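PDB 3FJ1: putative phosphosugar isomerase from Silicibacter pomeroyi DSS-3, which is of unconfirmed function but, as a protein with two SIS domains, probably binds phosphosugars or related carbohydrate derivatives. Local coordinates for residues R33-A36 against V37-R41. Sequence-based numbering, arbitrary orientation.
Sequences RVAA and VLRLR
The last turns of the long helix 8-41, which leads into the first strand of an SIS domain, join V34 to L38 and A35 and A36 to R39 in an amphipathic surface helix. Its backbone is regular: V37 N, L38 N, R39 N and L40 N each donate to the carbonyl oxygen four residues back, L38 N lying 2.9 Å from V34 O with an N-H...O angle of 158°. On the buried side V34 and L38 run side by side in the same direction, one turn apart, and V34 CG1 meets L38 CD1 at 4.1 Å. V34 packs on L166 of helix 153-171 and V122 of strand 120-125, while L38 reaches L120 and W170. Toward the solvent side, R39 reaches back over A35 and A36. Its chain bends at chi3 (-58°), and one guanidinium face covers A35 O and A36 CA, both off-centre toward its rim. NH1 of R39 rests 3.8 Å from A35 CB and NH2 3.9 Å from A36 CB. R39 also touches W170 and E172. Such i to i+3 and i to i+4 contacts, apolar toward the sheet and helix 153-171 with arginines among the outward residues, make the amphipathic pattern of a helix covering a parallel sheet, here that of the alpha/beta SIS fold.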
ATOM      1  N   ARG A  33     -14.526  -6.408  26.660  1.00 12.80           N
ATOM      2  CA  ARG A  33     -13.459  -7.018  27.459  1.00 13.66           C
ATOM      3  C   ARG A  33     -12.078  -6.703  26.882  1.00 12.99           C
ATOM      4  O   ARG A  33     -11.163  -6.330  27.633  1.00 12.75           O
ATOM      5  CB  ARG A  33     -13.671  -8.525  27.549  1.00 14.95           C
ATOM      6  CG  ARG A  33     -14.746  -8.918  28.506  1.00 17.02           C
ATOM      7  CD  ARG A  33     -14.999 -10.402  28.470  1.00 18.05           C
ATOM      8  NE  ARG A  33     -15.984 -10.767  29.488  1.00 19.00           N
ATOM      9  CZ  ARG A  33     -16.500 -11.982  29.650  1.00 19.73           C
ATOM     10  NH1 ARG A  33     -16.132 -12.982  28.868  1.00 20.37           N
ATOM     11  NH2 ARG A  33     -17.393 -12.195  30.609  1.00 19.61           N
ATOM     12  N   VAL A  34     -11.923  -6.809  25.559  1.00 11.84           N
ATOM     13  CA  VAL A  34     -10.634  -6.491  24.932  1.00 10.92           C
ATOM     14  C   VAL A  34     -10.330  -4.997  25.103  1.00 10.63           C
ATOM     15  O   VAL A  34      -9.218  -4.641  25.438  1.00 10.85           O
ATOM     16  CB  VAL A  34     -10.566  -6.885  23.446  1.00 10.90           C
ATOM     17  CG1 VAL A  34      -9.229  -6.463  22.830  1.00 10.61           C
ATOM     18  CG2 VAL A  34     -10.794  -8.422  23.285  1.00 10.95           C
ATOM     19  N   ALA A  35     -11.320  -4.133  24.865  1.00 10.29           N
ATOM     20  CA  ALA A  35     -11.157  -2.687  25.068  1.00 10.54           C
ATOM     21  C   ALA A  35     -10.709  -2.363  26.492  1.00 10.66           C
ATOM     22  O   ALA A  35      -9.886  -1.495  26.665  1.00 10.44           O
ATOM     23  CB  ALA A  35     -12.445  -1.924  24.719  1.00 10.42           C
ATOM     24  N   ALA A  36     -11.235  -3.092  27.490  1.00 10.76           N
ATOM     25  CA  ALA A  36     -10.862  -2.908  28.897  1.00 10.40           C
ATOM     26  C   ALA A  36      -9.372  -3.257  29.106  1.00 10.39           C
ATOM     27  O   ALA A  36      -8.626  -2.508  29.745  1.00 10.45           O
ATOM     28  CB  ALA A  36     -11.771  -3.718  29.816  1.00 10.30           C
ATOM     29  N   VAL A  37      -8.944  -4.377  28.525  1.00 10.44           N
ATOM     30  CA  VAL A  37      -7.534  -4.783  28.549  1.00 10.95           C
ATOM     31  C   VAL A  37      -6.664  -3.688  27.911  1.00 11.01           C
ATOM     32  O   VAL A  37      -5.616  -3.336  28.439  1.00 11.07           O
ATOM     33  CB  VAL A  37      -7.335  -6.140  27.844  1.00 11.38           C
ATOM     34  CG1 VAL A  37      -5.844  -6.449  27.676  1.00 12.04           C
ATOM     35  CG2 VAL A  37      -8.056  -7.282  28.635  1.00 11.60           C
ATOM     36  N   LEU A  38      -7.098  -3.137  26.776  1.00 11.30           N
ATOM     37  CA  LEU A  38      -6.328  -2.085  26.099  1.00 11.61           C
ATOM     38  C   LEU A  38      -6.260  -0.790  26.913  1.00 11.91           C
ATOM     39  O   LEU A  38      -5.230  -0.142  26.937  1.00 11.94           O
ATOM     40  CB  LEU A  38      -6.906  -1.804  24.695  1.00 12.35           C
ATOM     41  CG  LEU A  38      -6.738  -2.954  23.684  1.00 11.87           C
ATOM     42  CD1 LEU A  38      -7.567  -2.699  22.402  1.00 11.99           C
ATOM     43  CD2 LEU A  38      -5.224  -3.164  23.366  1.00 12.48           C
ATOM     44  N   ARG A  39      -7.336  -0.422  27.600  1.00 12.97           N
ATOM     45  CA  ARG A  39      -7.300   0.810  28.391  1.00 14.05           C
ATOM     46  C   ARG A  39      -6.317   0.610  29.543  1.00 14.34           C
ATOM     47  O   ARG A  39      -5.601   1.528  29.940  1.00 15.11           O
ATOM     48  CB  ARG A  39      -8.687   1.202  28.908  1.00 15.16           C
ATOM     49  CG  ARG A  39      -9.568   1.860  27.862  1.00 16.28           C
ATOM     50  CD  ARG A  39     -10.793   2.506  28.496  1.00 17.41           C
ATOM     51  NE  ARG A  39     -11.588   1.551  29.248  1.00 18.00           N
ATOM     52  CZ  ARG A  39     -12.501   0.720  28.742  1.00 18.43           C
ATOM     53  NH1 ARG A  39     -12.781   0.683  27.455  1.00 19.11           N
ATOM     54  NH2 ARG A  39     -13.146  -0.093  29.549  1.00 19.33           N
ATOM     55  N   LEU A  40      -6.274  -0.610  30.074  1.00 13.93           N
ATOM     56  CA  LEU A  40      -5.368  -0.944  31.160  1.00 13.89           C
ATOM     57  C   LEU A  40      -3.908  -1.020  30.690  1.00 13.79           C
ATOM     58  O   LEU A  40      -3.046  -0.367  31.266  1.00 13.64           O
ATOM     59  CB  LEU A  40      -5.805  -2.267  31.791  1.00 13.75           C
ATOM     60  CG  LEU A  40      -4.960  -2.835  32.920  1.00 13.48           C
ATOM     61  CD1 LEU A  40      -4.736  -1.800  34.048  1.00 13.24           C
ATOM     62  CD2 LEU A  40      -5.652  -4.091  33.415  1.00 13.07           C
ATOM     63  N   ARG A  41      -3.638  -1.821  29.665  1.00 13.92           N
ATOM     64  CA  ARG A  41      -2.274  -1.950  29.129  1.00 14.93           C
ATOM     65  C   ARG A  41      -1.785  -0.631  28.517  1.00 14.79           C
ATOM     66  O   ARG A  41      -0.599  -0.349  28.561  1.00 14.31           O
ATOM     67  CB  ARG A  41      -2.158  -3.078  28.098  1.00 15.78           C
ATOM     68  CG  ARG A  41      -2.534  -4.476  28.591  1.00 16.70           C
ATOM     69  CD  ARG A  41      -1.631  -5.003  29.720  1.00 17.93           C
ATOM     70  NE  ARG A  41      -2.031  -6.385  30.035  1.00 18.51           N
ATOM     71  CZ  ARG A  41      -2.601  -6.829  31.160  1.00 18.92           C
ATOM     72  NH1 ARG A  41      -2.826  -6.050  32.215  1.00 18.24           N
ATOM     73  NH2 ARG A  41      -2.929  -8.122  31.229  1.00 19.44           N
TER